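Local coordinates for protein toxin coregulated pilin (Vibrio cholerae, PDB 3HRV) that forms the major subunit of the toxin-coregulated pilus, a type IV pilus essential for bacterial aggregation and colonization of the host small intestine, at residues G70-S73 with A74-K78; N34-Q37 with I38-Q42. All coordinates share one frame; numbering follows the deposited sequence.

Contact 1: G70-S73 with A74-K78; sequences GKVS and ADEAK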
loop_
_atom_site.group_PDB
_atom_site.type_symbol
_atom_site.label_atom_id
_atom_site.label_comp_id
_atom_site.label_asym_id
_atom_site.label_seq_id
_atom_site.Cartn_x
_atom_site.Cartn_y
_atom_site.Cartn_z
ATOM N N GLY A 70 -6.924 4.735 -19.535
ATOM C CA GLY A 70 -5.980 5.823 -19.721
ATOM C C GLY A 70 -5.704 6.710 -18.522
ATOM O O GLY A 70 -5.116 7.780 -18.670
ATOM N N LYS A 71 -6.058 6.286 -17.347
ATOM C CA LYS A 71 -5.894 7.076 -16.140
ATOM C C LYS A 71 -4.473 6.979 -15.591
ATOM O O LYS A 71 -4.030 7.847 -14.843
ATOM C CB LYS A 71 -6.927 6.651 -15.099
ATOM C CG LYS A 71 -8.352 7.003 -15.522
ATOM C CD LYS A 71 -9.373 6.630 -14.466
ATOM C CE LYS A 71 -10.723 7.267 -14.765
ATOM N NZ LYS A 71 -10.642 8.756 -14.813
ATOM N N VAL A 72 -3.741 5.955 -16.098
ATOM C CA VAL A 72 -2.317 5.783 -15.811
ATOM C C VAL A 72 -1.745 4.973 -16.966
ATOM O O VAL A 72 -2.489 4.287 -17.672
ATOM C CB VAL A 72 -2.038 5.014 -14.487
ATOM C CG1 VAL A 72 -2.656 5.746 -13.310
ATOM C CG2 VAL A 72 -2.551 3.593 -14.584
ATOM N N SER A 73 -0.372 5.124 -17.185
ATOM C CA SER A 73 0.205 4.307 -18.249
ATOM C C SER A 73 0.292 2.858 -17.786
ATOM O O SER A 73 0.258 2.583 -16.589
ATOM C CB SER A 73 1.601 4.813 -18.613
ATOM O OG SER A 73 2.559 4.373 -17.669
ATOM N N ALA A 74 0.556 1.964 -18.799
ATOM C CA ALA A 74 0.729 0.543 -18.511
ATOM C C ALA A 74 1.903 0.338 -17.563
ATOM O O ALA A 74 1.825 -0.442 -16.612
ATOM C CB ALA A 74 0.961 -0.229 -19.804
ATOM N N ASP A 75 2.982 1.051 -17.823
ATOM C CA ASP A 75 4.182 0.945 -16.999
ATOM C C ASP A 75 3.906 1.398 -15.571
ATOM O O ASP A 75 4.436 0.826 -14.620
ATOM C CB ASP A 75 5.311 1.786 -17.601
ATOM C CG ASP A 75 6.682 1.203 -17.323
ATOM O OD1 ASP A 75 6.857 -0.022 -17.498
ATOM O OD2 ASP A 75 7.586 1.969 -16.927
ATOM N N GLU A 76 3.063 2.413 -15.416
ATOM C CA GLU A 76 2.738 2.960 -14.101
ATOM C C GLU A 76 1.919 2.070 -13.165
ATOM O O GLU A 76 1.918 2.288 -11.953
ATOM C CB GLU A 76 2.039 4.313 -14.270
ATOM C CG GLU A 76 2.975 5.413 -14.746
ATOM C CD GLU A 76 2.263 6.705 -15.107
ATOM O OE1 GLU A 76 2.962 7.702 -15.392
ATOM O OE2 GLU A 76 1.014 6.732 -15.117
ATOM N N ALA A 77 1.230 1.073 -13.708
ATOM C CA ALA A 77 0.422 0.179 -12.881
ATOM C C ALA A 77 1.220 -1.046 -12.445
ATOM O O ALA A 77 0.782 -1.826 -11.598
ATOM C CB ALA A 77 -0.811 -0.259 -13.649
ATOM N N LYS A 78 2.400 -1.206 -13.028
ATOM C CA LYS A 78 3.244 -2.351 -12.728
ATOM C C LYS A 78 4.027 -2.309 -11.427
ATOM O O LYS A 78 4.464 -1.254 -10.961
ATOM C CB LYS A 78 4.230 -2.584 -13.875
ATOM C CG LYS A 78 3.581 -2.997 -15.180
ATOM C CD LYS A 78 4.151 -4.314 -15.682
ATOM C CE LYS A 78 3.881 -4.501 -17.165
ATOM N NZ LYS A 78 5.026 -4.044 -17.998
HETATM O O HOH W 1 -1.091 9.171 -14.806
#
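The carboxylate of Glu76 folds back over the start of its own short helix and takes the backbone N-H of Ser73 from above its plane: Ser73 N lies 3.0 Å from Glu76 OE2, 55° out of the carboxylate plane. The bond is nonetheless fairly straight, with an N-H...O angle of 163°. The reciprocal bond runs from Glu76 N to Ser73 OG, also 3.0 Å. Together the two make a capping box, with Ser73 as the N-cap of helix 74-77. Ser73 OG sits between its own backbone N and carbonyl carbon (chi1 79°), which turns the hydroxyl toward Glu76 N. Glu76 CG stands anti to the carbonyl carbon and the chain beyond it is extended; CG passes 3.1 Å from Ser73 OG before the carboxylate reaches the amide of Ser73. The helix itself is weakly bonded: Ala77 N reaches Ser73 O in only a weak bond. The amide N-H of Ser73 and a water, both donating to Glu76 OE2, would probably favour the ionised carboxylate. Ahead of the cap, Gly70 closes the preceding helix with positive phi in a Schellman motif, and the linking Val72 turns inward, its side chain touching Leu66 and Val67 of helix 56-68. Asp75 points its carboxylate to a salt bridge with Lys28. On the Lys71 side of the box, that water donates to both Lys71 O and Glu76 OE2, at 3.2 Å from each.

Contact 2: N34-Q37 with I38-Q42; sequences NSVQ and IAMTQ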
loop_
_atom_site.group_PDB
_atom_site.type_symbol
_atom_site.label_atom_id
_atom_site.label_comp_id
_atom_site.label_asym_id
_atom_site.label_seq_id
_atom_site.Cartn_x
_atom_site.Cartn_y
_atom_site.Cartn_z
ATOM N N ASN A 34 2.729 6.829 -6.871
ATOM C CA ASN A 34 2.212 8.193 -6.890
ATOM C C ASN A 34 1.150 8.350 -7.973
ATOM O O ASN A 34 0.058 8.858 -7.719
ATOM C CB ASN A 34 3.343 9.192 -7.138
ATOM C CG ASN A 34 3.082 10.534 -6.486
ATOM O OD1 ASN A 34 2.183 10.665 -5.654
ATOM N ND2 ASN A 34 3.862 11.540 -6.864
ATOM N N SER A 35 1.476 7.905 -9.183
ATOM C CA SER A 35 0.556 8.006 -10.308
ATOM C C SER A 35 -0.757 7.281 -10.037
ATOM O O SER A 35 -1.836 7.798 -10.324
ATOM C CB SER A 35 1.205 7.428 -11.568
ATOM O OG SER A 35 2.337 8.185 -11.956
ATOM N N VAL A 36 -0.658 6.083 -9.473
ATOM C CA VAL A 36 -1.840 5.287 -9.182
ATOM C C VAL A 36 -2.706 5.874 -8.065
ATOM O O VAL A 36 -3.924 5.955 -8.211
ATOM C CB VAL A 36 -1.440 3.832 -8.827
ATOM C CG1 VAL A 36 -2.658 3.044 -8.351
ATOM C CG2 VAL A 36 -0.825 3.160 -10.049
ATOM N N GLN A 37 -2.089 6.306 -6.970
ATOM C CA GLN A 37 -2.885 6.858 -5.875
ATOM C C GLN A 37 -3.564 8.165 -6.291
ATOM O O GLN A 37 -4.692 8.435 -5.889
ATOM C CB GLN A 37 -2.025 7.051 -4.617
ATOM C CG GLN A 37 -0.923 8.082 -4.740
ATOM C CD GLN A 37 -1.361 9.450 -4.256
ATOM O OE1 GLN A 37 -2.236 9.566 -3.398
ATOM N NE2 GLN A 37 -0.757 10.497 -4.812
ATOM N N ILE A 38 -2.892 8.961 -7.117
ATOM C CA ILE A 38 -3.472 10.215 -7.591
ATOM C C ILE A 38 -4.676 9.902 -8.480
ATOM O O ILE A 38 -5.730 10.528 -8.365
ATOM C CB ILE A 38 -2.436 11.040 -8.393
ATOM C CG1 ILE A 38 -1.367 11.586 -7.444
ATOM C CG2 ILE A 38 -3.129 12.173 -9.143
ATOM C CD1 ILE A 38 -0.244 12.328 -8.144
ATOM N N ALA A 39 -4.524 8.924 -9.366
ATOM C CA ALA A 39 -5.621 8.546 -10.247
ATOM C C ALA A 39 -6.815 8.062 -9.426
ATOM O O ALA A 39 -7.963 8.381 -9.736
ATOM C CB ALA A 39 -5.169 7.454 -11.214
ATOM N N MET A 40 -6.543 7.294 -8.374
ATOM C CA MET A 40 -7.612 6.770 -7.528
ATOM C C MET A 40 -8.380 7.856 -6.789
ATOM O O MET A 40 -9.613 7.872 -6.811
ATOM C CB MET A 40 -7.056 5.755 -6.528
ATOM C CG MET A 40 -6.705 4.408 -7.153
ATOM S SD MET A 40 -8.120 3.577 -7.923
ATOM C CE MET A 40 -9.077 3.161 -6.474
ATOM N N THR A 41 -7.666 8.763 -6.132
ATOM C CA THR A 41 -8.339 9.834 -5.409
ATOM C C THR A 41 -9.048 10.792 -6.363
ATOM O O THR A 41 -10.174 11.214 -6.099
ATOM C CB THR A 41 -7.358 10.627 -4.525
ATOM O OG1 THR A 41 -6.264 11.094 -5.323
ATOM C CG2 THR A 41 -6.828 9.752 -3.404
ATOM N N GLN A 42 -8.428 11.102 -7.588
ATOM C CA GLN A 42 -9.050 12.012 -8.552
ATOM C C GLN A 42 -10.347 11.441 -9.098
ATOM O O GLN A 42 -11.311 12.167 -9.337
ATOM C CB GLN A 42 -8.115 12.285 -9.736
ATOM C CG GLN A 42 -6.965 13.215 -9.438
ATOM C CD GLN A 42 -6.035 13.369 -10.625
ATOM O OE1 GLN A 42 -6.096 12.592 -11.579
ATOM N NE2 GLN A 42 -5.157 14.362 -10.565
HETATM O O HOH W 2 -3.994 11.424 -3.828
#
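Gln37 and Ile38, neighbours on one helix, cross at a slant, the amide end of Gln37 lying against the CG1 branch of Ile38. Gln37 CD is 3.8 Å from Ile38 CG1, while NE2 is modelled closer to that methylene than van der Waals contact allows, which leaves the exact placing of the amide doubtful. Two torsions of Gln37 bring it there: CG is tucked over the main chain, flanked by N and C (chi1 65°), and the chain then bends at chi2 (93°), curling the amide back along the helix. Asn34 meets Ile38 at a slant too, its OD1 3.9 Å from Ile38 CD1. The same OD1 accepts a bond of 3.1 Å from Gln37 NE2, which lies tilted from the carbonyl plane of Asn34, and NE2 also makes a weak bond to Asn34 O. These residues belong to helix 24-44, the N-terminal helix that packs on the antiparallel sheet of the type IV pilin fold, and its i to i+4 backbone bonds run regularly from Asn34 O through Gln37 O. On the buried face Val36 CG1 lies 4.4 Å from Met40 CG; both side chains rest on Leu66 of helix 56-68 and Ile88 of strand 87-93. Gln37 OE1 is gripped by Asn191 ND2 and by a water that donates to it. That water lies 2.7 Å from Thr41 OG1, bridging two side chains one turn apart.

Contact 2 comes first along the chain, in the second half of helix 24-44, and contact 1 follows after helix 56-68, at the loop and short helix 74-77 that lead on to strand 87-93. Their centres lie about 11 Å apart, on the same side of the chain's centre, and they touch directly: Val72 CG1 rests 3.7 Å from Ala39 CB, and Glu76 O lies 3.5 Å from Val36 CG2. The capped turn of 70-78 thus packs against helix 24-44, while the inward face of that helix meets the sheet. Helix 56-68 lies against both contacts, tying them into one globular pilin domain.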